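65 kDa virulence protein (Salmonella typhimurium, PDB 2GWL) probably transfers, through the C-terminal ADP-ribosyltransferase domain present here, ADP-ribose from NAD+ to an arginine of host actin, blocking filament assembly. Local coordinates at residues A[76-81]-A[123-128]; A[109-114]-A[148-153]; A[152-157]-A[195-200]; A[94-99]-A[156-161]. All blocks are in the same frame, centred on the assembly; numbering follows the deposited sequence.

How the interactions relate
After the N-terminal helices, residues 76-81 open interaction 1, 94-99 open interaction 4 and 109-114 open interaction 2. Interaction 1 closes first, at 123-128, so its loop crosses those of both others. Interaction 2 closes at 148-153, wholly within the span of interaction 4, which ends at 156-161. Interaction 3 starts where these two finish, at 152-157, and runs on to the C terminus at 195-200. Interactions 1 and 3 are two of the strand pairings of the five-stranded mixed sheet, joined where 121-126 and 191-197 are neighbours, and interaction 4 lays helix 90-96 against it. Interaction 2 belongs to the smaller sheet; together with interaction 1 it lines the dinucleotide site, Arg80 bonding to the carbonyl of Ser110.

Interaction 1. Residues A[76-81]-A[123-128]; sequences RVVYRG and LNIYLE. With NAI (1,4-dihydronicotinamide adenine dinucleotide), chain B.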
# COMPACT_ATOMS: atom_id res chain seq x y z
N ARG A 76 8.82 13.81 1.90
CA ARG A 76 9.82 13.06 2.67
C ARG A 76 9.26 12.18 3.79
O ARG A 76 10.00 11.42 4.40
CB ARG A 76 10.89 14.03 3.23
CG ARG A 76 11.80 14.66 2.13
CD ARG A 76 12.51 13.61 1.20
NE ARG A 76 13.55 12.90 1.93
CZ ARG A 76 14.80 13.35 2.09
NH1 ARG A 76 15.21 14.52 1.57
NH2 ARG A 76 15.67 12.63 2.80
N VAL A 77 7.95 12.23 4.02
CA VAL A 77 7.32 11.31 4.90
C VAL A 77 5.91 11.08 4.42
O VAL A 77 5.29 11.99 3.88
CB VAL A 77 7.32 11.88 6.39
CG1 VAL A 77 6.43 13.08 6.49
CG2 VAL A 77 6.85 10.84 7.35
N VAL A 78 5.39 9.89 4.64
CA VAL A 78 3.98 9.57 4.34
C VAL A 78 3.48 8.71 5.43
O VAL A 78 4.27 8.19 6.26
CB VAL A 78 3.84 8.82 2.98
CG1 VAL A 78 4.18 9.73 1.89
CG2 VAL A 78 4.72 7.59 2.97
N TYR A 79 2.18 8.53 5.44
CA TYR A 79 1.50 7.80 6.53
C TYR A 79 0.64 6.69 6.01
O TYR A 79 0.07 6.78 4.89
CB TYR A 79 0.64 8.73 7.41
CG TYR A 79 1.35 9.99 7.69
CD1 TYR A 79 2.36 10.05 8.65
CD2 TYR A 79 1.05 11.14 6.97
CE1 TYR A 79 3.06 11.24 8.91
CE2 TYR A 79 1.75 12.34 7.21
CZ TYR A 79 2.74 12.36 8.20
OH TYR A 79 3.42 13.51 8.42
N ARG A 80 0.54 5.64 6.82
CA ARG A 80 -0.31 4.49 6.52
C ARG A 80 -0.86 3.85 7.80
O ARG A 80 -0.11 3.57 8.73
CB ARG A 80 0.55 3.52 5.72
CG ARG A 80 -0.11 2.25 5.24
CD ARG A 80 0.86 1.60 4.23
NE ARG A 80 0.56 0.18 3.92
CZ ARG A 80 -0.53 -0.28 3.29
NH1 ARG A 80 -1.49 0.53 2.86
NH2 ARG A 80 -0.66 -1.60 3.09
N GLY A 81 -2.15 3.65 7.86
CA GLY A 81 -2.82 3.05 9.02
C GLY A 81 -2.98 1.59 8.66
O GLY A 81 -3.38 1.26 7.49
N LEU A 123 1.71 3.86 10.73
CA LEU A 123 3.05 3.86 10.14
C LEU A 123 3.44 5.25 9.75
O LEU A 123 2.68 5.96 9.08
CB LEU A 123 3.11 2.94 8.87
CG LEU A 123 2.59 1.53 9.08
CD1 LEU A 123 2.80 0.77 7.75
CD2 LEU A 123 3.33 0.78 10.18
N ASN A 124 4.61 5.64 10.21
CA ASN A 124 5.24 6.91 9.96
C ASN A 124 6.43 6.57 9.13
O ASN A 124 7.42 5.96 9.62
CB ASN A 124 5.61 7.58 11.30
CG ASN A 124 6.26 8.90 11.14
OD1 ASN A 124 5.78 9.76 10.42
ND2 ASN A 124 7.35 9.11 11.91
N ILE A 125 6.28 6.82 7.82
CA ILE A 125 7.24 6.25 6.81
C ILE A 125 8.07 7.35 6.20
O ILE A 125 7.60 8.16 5.41
CB ILE A 125 6.48 5.51 5.67
CG1 ILE A 125 5.55 4.50 6.27
CG2 ILE A 125 7.54 4.88 4.76
CD1 ILE A 125 4.60 3.80 5.35
N TYR A 126 9.36 7.39 6.58
CA TYR A 126 10.29 8.32 6.01
C TYR A 126 10.79 7.85 4.65
O TYR A 126 11.00 6.66 4.41
CB TYR A 126 11.46 8.53 6.93
CG TYR A 126 10.99 9.17 8.19
CD1 TYR A 126 10.65 10.52 8.22
CD2 TYR A 126 10.84 8.42 9.35
CE1 TYR A 126 10.20 11.12 9.39
CE2 TYR A 126 10.41 9.02 10.53
CZ TYR A 126 10.10 10.39 10.53
OH TYR A 126 9.60 11.02 11.66
N LEU A 127 11.00 8.81 3.78
CA LEU A 127 11.36 8.52 2.36
C LEU A 127 12.65 9.25 2.06
O LEU A 127 12.85 10.36 2.58
CB LEU A 127 10.24 9.01 1.41
CG LEU A 127 8.85 8.49 1.62
CD1 LEU A 127 7.88 9.19 0.66
CD2 LEU A 127 8.87 6.99 1.51
N GLU A 128 13.53 8.65 1.27
CA GLU A 128 14.74 9.29 0.79
C GLU A 128 14.53 9.70 -0.67
O GLU A 128 13.67 9.16 -1.34
CB GLU A 128 15.94 8.34 0.85
CG GLU A 128 16.49 8.02 2.24
CD GLU A 128 16.62 9.21 3.15
OE1 GLU A 128 17.25 10.20 2.74
OE2 GLU A 128 16.09 9.15 4.28
PA NAI B . -4.12 -2.89 1.62
O1A NAI B . -2.91 -2.18 1.17
O2A NAI B . -4.50 -4.02 0.73
O5B NAI B . -4.04 -3.17 3.22
C5B NAI B . -4.08 -4.48 3.63
C4B NAI B . -4.67 -4.69 5.00
O4B NAI B . -4.48 -6.07 4.92
C3B NAI B . -3.95 -4.20 6.29
O3B NAI B . -4.68 -3.28 7.10
C2B NAI B . -3.67 -5.51 7.03
O2B NAI B . -4.65 -5.75 8.04
C1B NAI B . -3.79 -6.63 5.99
N9A NAI B . -2.51 -7.19 5.55
C8A NAI B . -2.34 -8.52 5.27
N7A NAI B . -1.05 -8.75 4.95
C5A NAI B . -0.43 -7.55 5.02
C6A NAI B . 0.88 -7.25 4.78
N6A NAI B . 1.70 -8.29 4.57
N1A NAI B . 1.28 -5.94 4.91
C2A NAI B . 0.41 -4.94 5.30
N3A NAI B . -0.90 -5.25 5.54
C4A NAI B . -1.31 -6.55 5.41
O3 NAI B . -5.34 -1.82 1.64
PN NAI B . -5.20 -0.26 1.99
O1N NAI B . -3.83 0.33 1.84
O2N NAI B . -5.90 -0.15 3.29
O5D NAI B . -6.06 0.49 0.86
C5D NAI B . -7.47 0.48 0.90
C4D NAI B . -7.97 1.83 0.40
O4D NAI B . -7.44 2.88 1.20
C3D NAI B . -7.53 2.09 -1.04
O3D NAI B . -8.66 2.47 -1.79
C2D NAI B . -6.55 3.23 -0.92
O2D NAI B . -6.81 4.06 -2.02
C1D NAI B . -6.92 3.91 0.41
N1N NAI B . -5.78 4.49 1.16
C2N NAI B . -5.16 3.73 2.12
C3N NAI B . -4.07 4.24 2.82
C7N NAI B . -3.69 3.61 4.16
O7N NAI B . -3.19 4.47 5.14
N7N NAI B . -3.84 2.30 4.46
C4N NAI B . -3.64 5.54 2.51
C5N NAI B . -4.27 6.30 1.53
C6N NAI B . -5.35 5.78 0.86
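Strand 77-81 carries the arginine of the R-S-E signature of arginine-specific ADP-ribosyltransferases and pairs antiparallel with strand 123-126 at the edge of the main sheet. Val78 and Ile125 exchange two backbone hydrogen bonds, as do Arg80 and Leu123, the shortest being Leu123 N to Arg80 O at 2.7 Å. Arg80 stretches out, CG anti to the backbone N (chi1 -178°), running beside Leu123 CD1 towards the dinucleotide. Arg80 NH1 donates to NAI O1N at 2.6 Å and Arg80 NH2 to NAI O1A at 3.0 Å, so the guanidinium spans both phosphates and should help offset their charge; NH1 also reaches the carbonyl of Ser110. Gly81 grips the nicotinamide amide: Gly81 N donates to NAI O7N at 3.0 Å, and NAI N7N donates back to Gly81 O at 3.2 Å. On the face of Val77, the Tyr79 ring and the Asn124 amide lie almost coplanar, with Asn124 OD1 3.4 Å from Tyr79 CE1 at the ring edge; Asn124 ND2 binds Asn194. At the far end Arg76 NE bonds Leu127 O nearly in the guanidinium plane, and Arg76 NH2 forms a salt bridge to Glu128 OE1 at 2.9 Å, while Glu128 OE2 bridges to Arg196.

Interaction 2. Residues A[109-114]-A[148-153]; sequences MSTSPD and MLFPPN. With NAI (1,4-dihydronicotinamide adenine dinucleotide), chain B.
Ser110 and Thr111, paired with Leu149 and Met148, belong to the Ser-Thr-Ser motif of arginine-specific ADP-ribosyltransferases, and their strand, 109-111, pairs antiparallel with strand 148-150, which begins just after Glu147. Ser110 OG comes within 3.2 Å of NAI N1N, the ring nitrogen bonded to the ribose. Glu147, also predicted to be catalytic, is the polar partner of Ser110 OG, though the two lie unusually close and the exact geometry is doubtful. Thr111 O, 3.5 Å from NAI C5N, adds to the wall beside the ring. Behind this first shell, the antiparallel ladder fixes the strand: Met109 and Phe150 exchange backbone bonds, and so do Thr111 and Met148. The Thr111 side chain doubles the hold. Standing between its own N and carbonyl carbon (chi1 72°), Thr111 OG1 donates to Met148 O at 2.8 Å. Thr111 N reaches the same oxygen at 2.9 Å from the opposite face of the carbonyl plane, so two donors grip Met148 O. Farther along, Ser112 OG accepts from Asp114 N at 3.0 Å, an ST turn just past the end of the strand. On the face away from the nicotinamide, Met109 lies alongside Phe150. Its terminal methyl makes a CH-pi contact: Met109 CE is 3.9 Å from the Phe150 ring centroid and 20° off the normal, while Thr111 OG1 sits in plane at the ring edge, 3.6 Å from Phe150 CE2.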
# COMPACT_ATOMS: atom_id res chain seq x y z
N MET A 109 1.78 -0.51 -2.30
CA MET A 109 1.61 0.09 -0.95
C MET A 109 1.01 1.47 -1.02
O MET A 109 1.57 2.42 -1.60
CB MET A 109 2.95 0.07 -0.22
CG MET A 109 2.85 0.55 1.30
SD MET A 109 4.45 0.57 1.99
CE MET A 109 5.23 2.09 1.35
N SER A 110 -0.21 1.56 -0.48
CA SER A 110 -0.97 2.79 -0.42
C SER A 110 -0.63 3.62 0.86
O SER A 110 -0.67 3.10 1.98
CB SER A 110 -2.45 2.44 -0.46
OG SER A 110 -3.19 3.61 -0.55
N THR A 111 -0.26 4.87 0.66
CA THR A 111 0.09 5.75 1.76
C THR A 111 -0.61 7.10 1.50
O THR A 111 -1.15 7.36 0.44
CB THR A 111 1.60 5.98 1.87
OG1 THR A 111 2.06 6.80 0.82
CG2 THR A 111 2.43 4.73 1.91
N SER A 112 -0.63 7.96 2.52
CA SER A 112 -1.15 9.31 2.37
C SER A 112 -0.04 10.29 2.73
O SER A 112 0.64 10.11 3.77
CB SER A 112 -2.32 9.55 3.28
OG SER A 112 -2.53 10.98 3.34
N PRO A 113 0.16 11.31 1.91
CA PRO A 113 1.14 12.30 2.28
C PRO A 113 0.63 13.29 3.35
O PRO A 113 1.41 14.08 3.87
CB PRO A 113 1.33 13.08 0.97
CG PRO A 113 -0.01 13.00 0.34
CD PRO A 113 -0.54 11.67 0.66
N ASP A 114 -0.67 13.29 3.60
CA ASP A 114 -1.35 14.38 4.27
C ASP A 114 -1.73 13.95 5.66
O ASP A 114 -1.54 14.70 6.61
CB ASP A 114 -2.66 14.73 3.56
CG ASP A 114 -2.47 15.60 2.34
OD1 ASP A 114 -1.32 16.04 2.08
OD2 ASP A 114 -3.50 15.81 1.65
N MET A 148 -0.22 8.64 -2.08
CA MET A 148 1.04 8.26 -2.68
C MET A 148 1.08 6.72 -2.72
O MET A 148 1.05 6.05 -1.70
CB MET A 148 2.23 8.80 -1.89
CG MET A 148 3.52 8.40 -2.55
SD MET A 148 4.98 9.15 -1.97
CE MET A 148 5.02 10.78 -2.64
N LEU A 149 1.13 6.17 -3.93
CA LEU A 149 1.20 4.72 -4.12
C LEU A 149 2.61 4.30 -4.49
O LEU A 149 3.31 4.96 -5.23
CB LEU A 149 0.22 4.30 -5.24
CG LEU A 149 -0.11 2.80 -5.47
CD1 LEU A 149 -0.96 2.09 -4.34
CD2 LEU A 149 -0.87 2.66 -6.78
N PHE A 150 2.99 3.13 -3.99
CA PHE A 150 4.27 2.53 -4.27
C PHE A 150 4.03 1.21 -5.01
O PHE A 150 3.09 0.49 -4.71
CB PHE A 150 5.09 2.24 -3.01
CG PHE A 150 5.53 3.50 -2.23
CD1 PHE A 150 6.85 3.90 -2.21
CD2 PHE A 150 4.57 4.27 -1.60
CE1 PHE A 150 7.23 5.08 -1.51
CE2 PHE A 150 4.93 5.45 -0.85
CZ PHE A 150 6.22 5.86 -0.83
N PRO A 151 4.94 0.87 -5.92
CA PRO A 151 4.86 -0.40 -6.66
C PRO A 151 5.22 -1.57 -5.78
O PRO A 151 5.68 -1.41 -4.64
CB PRO A 151 5.91 -0.22 -7.80
CG PRO A 151 6.93 0.61 -7.23
CD PRO A 151 6.14 1.61 -6.31
N PRO A 152 4.97 -2.78 -6.27
CA PRO A 152 5.36 -3.92 -5.49
C PRO A 152 6.82 -3.95 -5.05
O PRO A 152 7.73 -3.49 -5.73
CB PRO A 152 5.02 -5.10 -6.41
CG PRO A 152 3.92 -4.58 -7.26
CD PRO A 152 4.32 -3.19 -7.54
N ASN A 153 7.01 -4.51 -3.86
CA ASN A 153 8.33 -4.86 -3.32
C ASN A 153 9.09 -3.74 -2.65
O ASN A 153 10.32 -3.76 -2.57
CB ASN A 153 9.23 -5.57 -4.33
CG ASN A 153 8.58 -6.81 -4.90
OD1 ASN A 153 7.98 -7.60 -4.17
ND2 ASN A 153 8.69 -6.97 -6.20
PA NAI B . -4.12 -2.89 1.62
O1A NAI B . -2.91 -2.18 1.17
O2A NAI B . -4.50 -4.02 0.73
O5B NAI B . -4.04 -3.17 3.22
C5B NAI B . -4.08 -4.48 3.63
C4B NAI B . -4.67 -4.69 5.00
O4B NAI B . -4.48 -6.07 4.92
C3B NAI B . -3.95 -4.20 6.29
O3B NAI B . -4.68 -3.28 7.10
C2B NAI B . -3.67 -5.51 7.03
O2B NAI B . -4.65 -5.75 8.04
C1B NAI B . -3.79 -6.63 5.99
N9A NAI B . -2.51 -7.19 5.55
C8A NAI B . -2.34 -8.52 5.27
N7A NAI B . -1.05 -8.75 4.95
C5A NAI B . -0.43 -7.55 5.02
C6A NAI B . 0.88 -7.25 4.78
N6A NAI B . 1.70 -8.29 4.57
N1A NAI B . 1.28 -5.94 4.91
C2A NAI B . 0.41 -4.94 5.30
N3A NAI B . -0.90 -5.25 5.54
C4A NAI B . -1.31 -6.55 5.41
O3 NAI B . -5.34 -1.82 1.64
PN NAI B . -5.20 -0.26 1.99
O1N NAI B . -3.83 0.33 1.84
O2N NAI B . -5.90 -0.15 3.29
O5D NAI B . -6.06 0.49 0.86
C5D NAI B . -7.47 0.48 0.90
C4D NAI B . -7.97 1.83 0.40
O4D NAI B . -7.44 2.88 1.20
C3D NAI B . -7.53 2.09 -1.04
O3D NAI B . -8.66 2.47 -1.79
C2D NAI B . -6.55 3.23 -0.92
O2D NAI B . -6.81 4.06 -2.02
C1D NAI B . -6.92 3.91 0.41
N1N NAI B . -5.78 4.49 1.16
C2N NAI B . -5.16 3.73 2.12
C3N NAI B . -4.07 4.24 2.82
C7N NAI B . -3.69 3.61 4.16
O7N NAI B . -3.19 4.47 5.14
N7N NAI B . -3.84 2.30 4.46
C4N NAI B . -3.64 5.54 2.51
C5N NAI B . -4.27 6.30 1.53
C6N NAI B . -5.35 5.78 0.86

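Interaction 3. Residues A[152-157]-A[195-200]; sequences PNTKLK and MRVLNS
Lys157 N donates to Arg196 O at 2.7 Å in an almost straight bond (174°), and Arg196 N returns one to Lys157 O at 3.0 Å, which makes this a hydrogen-bonded pair of the antiparallel ladder between strands 154-163 and 191-197 in the main sheet. Two residues along, Leu198 N donates to Lys155 O at 2.8 Å, again nearly straight. The next rung is made by a water, which accepts from Lys155 N and donates to Leu198 O at 2.8 Å, so a single solvent molecule carries the pairing on as the C-terminal tail splays off. Between the bonded rungs come CA-H...O contacts, such as Leu156 CA to Arg196 O.

The two faces of the ladder differ in character. On one, Leu156 and Val197 form a non-hydrogen-bonded pair whose branches meet at Leu156 CD2 and Val197 CG2, 3.6 Å apart. Thr154 turns its methyl rather than its hydroxyl to the valine, CG2 anti to the backbone N, and Thr154 CG2 meets Val197 CG1 at 3.8 Å. Met195 lies on the Leu156 face too, but its terminal methyl is crowded and its placement doubtful.

The other face has Lys157 beside Arg196, with Lys157 NZ 5.9 Å from Arg196 NE. Arg196 forms salt bridges to Glu159 and Glu128. The ladder thus joins a greasy interior to a surface where Glu159, on the same strand as Lys157, and Glu128, just past strand 121-126, probably offset the positive charge.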
# COMPACT_ATOMS: atom_id res chain seq x y z
N PRO A 152 4.97 -2.78 -6.27
CA PRO A 152 5.36 -3.92 -5.49
C PRO A 152 6.82 -3.95 -5.05
O PRO A 152 7.73 -3.49 -5.73
CB PRO A 152 5.02 -5.10 -6.41
CG PRO A 152 3.92 -4.58 -7.26
CD PRO A 152 4.32 -3.19 -7.54
N ASN A 153 7.01 -4.51 -3.86
CA ASN A 153 8.33 -4.86 -3.32
C ASN A 153 9.09 -3.74 -2.65
O ASN A 153 10.32 -3.76 -2.57
CB ASN A 153 9.23 -5.57 -4.33
CG ASN A 153 8.58 -6.81 -4.90
OD1 ASN A 153 7.98 -7.60 -4.17
ND2 ASN A 153 8.69 -6.97 -6.20
N THR A 154 8.35 -2.80 -2.09
CA THR A 154 8.96 -1.73 -1.29
C THR A 154 9.63 -2.34 -0.06
O THR A 154 9.05 -3.21 0.58
CB THR A 154 7.92 -0.74 -0.83
OG1 THR A 154 7.21 -0.23 -1.96
CG2 THR A 154 8.58 0.40 -0.09
N LYS A 155 10.87 -1.91 0.21
CA LYS A 155 11.65 -2.44 1.29
C LYS A 155 11.64 -1.39 2.40
O LYS A 155 11.94 -0.23 2.15
CB LYS A 155 13.07 -2.70 0.89
CG LYS A 155 13.21 -3.76 -0.17
CD LYS A 155 14.64 -3.95 -0.67
CE LYS A 155 15.38 -5.14 -0.01
NZ LYS A 155 16.78 -5.32 -0.56
N LEU A 156 11.27 -1.81 3.59
CA LEU A 156 11.00 -0.88 4.73
C LEU A 156 11.88 -1.30 5.89
O LEU A 156 11.98 -2.50 6.22
CB LEU A 156 9.56 -0.94 5.13
CG LEU A 156 8.56 -0.67 4.00
CD1 LEU A 156 7.23 -1.32 4.29
CD2 LEU A 156 8.42 0.82 3.89
N LYS A 157 12.57 -0.33 6.46
CA LYS A 157 13.35 -0.61 7.71
C LYS A 157 12.53 -0.18 8.93
O LYS A 157 11.98 0.90 8.93
CB LYS A 157 14.66 0.13 7.75
CG LYS A 157 15.44 -0.26 9.00
CD LYS A 157 16.80 0.29 9.02
CE LYS A 157 16.96 1.51 9.90
NZ LYS A 157 18.41 1.92 10.04
N MET A 195 9.32 4.02 10.38
CA MET A 195 9.94 3.19 9.33
C MET A 195 10.60 4.06 8.30
O MET A 195 10.36 5.26 8.23
CB MET A 195 8.89 2.37 8.57
CG MET A 195 7.90 1.66 9.35
SD MET A 195 6.78 0.86 8.21
CE MET A 195 7.22 -0.81 8.47
N ARG A 196 11.44 3.44 7.46
CA ARG A 196 12.12 4.15 6.42
C ARG A 196 12.10 3.29 5.17
O ARG A 196 12.45 2.12 5.23
CB ARG A 196 13.57 4.42 6.80
CG ARG A 196 14.38 5.25 5.82
CD ARG A 196 15.72 5.69 6.46
NE ARG A 196 15.44 6.40 7.68
CZ ARG A 196 15.00 7.66 7.74
NH1 ARG A 196 14.91 8.40 6.64
NH2 ARG A 196 14.70 8.19 8.94
N VAL A 197 11.67 3.86 4.07
CA VAL A 197 11.84 3.14 2.75
C VAL A 197 13.29 3.07 2.31
O VAL A 197 13.99 4.09 2.27
CB VAL A 197 10.98 3.76 1.63
CG1 VAL A 197 11.24 3.02 0.26
CG2 VAL A 197 9.53 3.68 2.01
N LEU A 198 13.77 1.87 2.00
CA LEU A 198 15.16 1.71 1.54
C LEU A 198 15.14 1.67 0.02
O LEU A 198 14.64 0.70 -0.54
CB LEU A 198 15.78 0.41 2.04
CG LEU A 198 15.84 0.27 3.55
CD1 LEU A 198 16.35 -1.09 3.93
CD2 LEU A 198 16.73 1.35 4.13
N ASN A 199 15.67 2.71 -0.63
CA ASN A 199 15.63 2.81 -2.12
C ASN A 199 16.71 1.94 -2.69
O ASN A 199 17.71 1.64 -2.02
CB ASN A 199 15.97 4.22 -2.64
CG ASN A 199 15.00 5.28 -2.24
OD1 ASN A 199 13.88 4.99 -1.86
ND2 ASN A 199 15.43 6.55 -2.34
N SER A 200 16.55 1.61 -3.97
CA SER A 200 17.59 1.02 -4.83
C SER A 200 17.26 -0.45 -5.14
O SER A 200 16.31 -1.07 -4.58
CB SER A 200 18.99 1.17 -4.27
OG SER A 200 19.93 0.51 -5.10
OXT SER A 200 17.95 -1.03 -5.98
O HOH W 1 12.20 -0.13 -1.67

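Interaction 4. Residues A[94-99]-A[156-161]; sequences KEYTTI and LKIESI
The Tyr96 ring is the flat group here, at the last turn of helix 90-96, and it packs against strand 156-161. Ile158 CD1 approaches it obliquely, 4.4 Å from Tyr96 CD2, while the phenol oxygen at the far end, Tyr96 OH, comes 4.0 Å from Leu156 CD1. Met195 and Ile193 of the adjoining strand, with Leu123 beyond, add to its apolar surroundings, so the helix end is seated on the main sheet by an aromatic side chain.

Most of the remaining touching is isoleucine against backbone. Ile158 sets CG1 beside its own N and CG2 beside its carbonyl (chi1 -55°), which turns both branches toward the helix end: Ile158 CG2 lies 3.7 Å from Tyr96 O, and Ile158 CB is 3.6 Å from Thr98 O. Ile161 extends its end toward the same backbone, Ile161 CD1 lying 3.5 Å from Thr97 O. A classic beta bulge at Glu159 and Ser160, both opposite Asn194, shifts the alternation of the strand, and this lets Ile161 point toward the helix end as Ile158 does. Ile99 then lies against the bulge, Ile99 CG1 3.6 Å from Glu159 O.

The chain leaves helical geometry at Thr97. Thr98 OG1 donates to Lys94 O at 2.6 Å, and Thr97 OG1 is bonded to Leu93, so hydroxyls occupy carbonyls of the closing turn. Glu95 O takes the side chain of Asn101. Tyr96 O, by contrast, is buried against isoleucine methyls with no partner in the model: no hydrogen bond crosses this contact, which rests on van der Waals packing of isoleucine branches against backbone and side chains.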
# COMPACT_ATOMS: atom_id res chain seq x y z
N LYS A 94 4.57 -9.40 14.28
CA LYS A 94 5.91 -9.70 14.80
C LYS A 94 6.96 -9.08 13.89
O LYS A 94 7.92 -8.47 14.40
CB LYS A 94 6.14 -11.20 14.94
CG LYS A 94 7.38 -11.54 15.73
CD LYS A 94 7.89 -12.96 15.49
CE LYS A 94 9.28 -13.16 16.10
NZ LYS A 94 9.46 -12.42 17.40
N GLU A 95 6.79 -9.20 12.57
CA GLU A 95 7.76 -8.66 11.64
C GLU A 95 7.84 -7.14 11.78
O GLU A 95 8.92 -6.59 11.86
CB GLU A 95 7.39 -9.05 10.18
CG GLU A 95 7.60 -10.54 9.84
CD GLU A 95 9.01 -10.99 10.11
OE1 GLU A 95 9.89 -10.64 9.28
OE2 GLU A 95 9.26 -11.62 11.19
N TYR A 96 6.69 -6.48 11.82
CA TYR A 96 6.64 -5.02 11.89
C TYR A 96 7.02 -4.47 13.25
O TYR A 96 7.18 -3.28 13.38
CB TYR A 96 5.21 -4.51 11.63
CG TYR A 96 4.95 -4.23 10.16
CD1 TYR A 96 4.72 -5.27 9.26
CD2 TYR A 96 4.95 -2.93 9.69
CE1 TYR A 96 4.46 -4.97 7.90
CE2 TYR A 96 4.67 -2.63 8.39
CZ TYR A 96 4.45 -3.65 7.49
OH TYR A 96 4.22 -3.27 6.16
N THR A 97 7.05 -5.30 14.27
CA THR A 97 7.40 -4.79 15.60
C THR A 97 8.76 -5.31 16.09
O THR A 97 9.06 -5.22 17.27
CB THR A 97 6.29 -5.06 16.61
OG1 THR A 97 5.99 -6.46 16.69
CG2 THR A 97 5.04 -4.29 16.27
N THR A 98 9.56 -5.83 15.19
CA THR A 98 10.93 -6.17 15.45
C THR A 98 11.85 -5.03 15.06
O THR A 98 12.11 -4.77 13.89
CB THR A 98 11.28 -7.42 14.67
OG1 THR A 98 10.43 -8.49 15.12
CG2 THR A 98 12.74 -7.77 14.85
N ILE A 99 12.41 -4.36 16.06
CA ILE A 99 13.22 -3.19 15.80
C ILE A 99 14.41 -3.65 14.92
O ILE A 99 14.94 -4.78 15.07
CB ILE A 99 13.64 -2.52 17.16
CG1 ILE A 99 14.30 -1.13 16.96
CG2 ILE A 99 14.62 -3.45 17.90
CD1 ILE A 99 14.19 -0.20 18.24
N LEU A 156 11.27 -1.81 3.59
CA LEU A 156 11.00 -0.88 4.73
C LEU A 156 11.88 -1.30 5.89
O LEU A 156 11.98 -2.50 6.22
CB LEU A 156 9.56 -0.94 5.13
CG LEU A 156 8.56 -0.67 4.00
CD1 LEU A 156 7.23 -1.32 4.29
CD2 LEU A 156 8.42 0.82 3.89
N LYS A 157 12.57 -0.33 6.46
CA LYS A 157 13.35 -0.61 7.71
C LYS A 157 12.53 -0.18 8.93
O LYS A 157 11.98 0.90 8.93
CB LYS A 157 14.66 0.13 7.75
CG LYS A 157 15.44 -0.26 9.00
CD LYS A 157 16.80 0.29 9.02
CE LYS A 157 16.96 1.51 9.90
NZ LYS A 157 18.41 1.92 10.04
N ILE A 158 12.44 -1.04 9.95
CA ILE A 158 11.71 -0.70 11.17
C ILE A 158 12.70 0.03 12.09
O ILE A 158 13.72 -0.53 12.54
CB ILE A 158 11.16 -1.92 11.94
CG1 ILE A 158 10.29 -2.85 11.09
CG2 ILE A 158 10.43 -1.47 13.22
CD1 ILE A 158 9.19 -2.17 10.41
N GLU A 159 12.46 1.31 12.29
CA GLU A 159 13.42 2.15 13.04
C GLU A 159 13.09 2.23 14.53
O GLU A 159 13.97 2.04 15.39
CB GLU A 159 13.48 3.54 12.43
CG GLU A 159 14.06 3.46 11.08
CD GLU A 159 14.50 4.76 10.51
OE1 GLU A 159 15.56 4.76 9.86
OE2 GLU A 159 13.72 5.74 10.63
N SER A 160 11.84 2.50 14.86
CA SER A 160 11.43 2.47 16.27
C SER A 160 9.96 2.18 16.33
O SER A 160 9.21 2.47 15.38
CB SER A 160 11.79 3.78 16.98
OG SER A 160 11.04 4.84 16.45
N ILE A 161 9.54 1.54 17.42
CA ILE A 161 8.17 1.24 17.69
C ILE A 161 7.75 1.93 18.98
O ILE A 161 8.44 1.84 19.99
CB ILE A 161 7.90 -0.28 17.90
CG1 ILE A 161 8.25 -1.14 16.71
CG2 ILE A 161 6.43 -0.50 18.22
CD1 ILE A 161 9.57 -1.79 16.79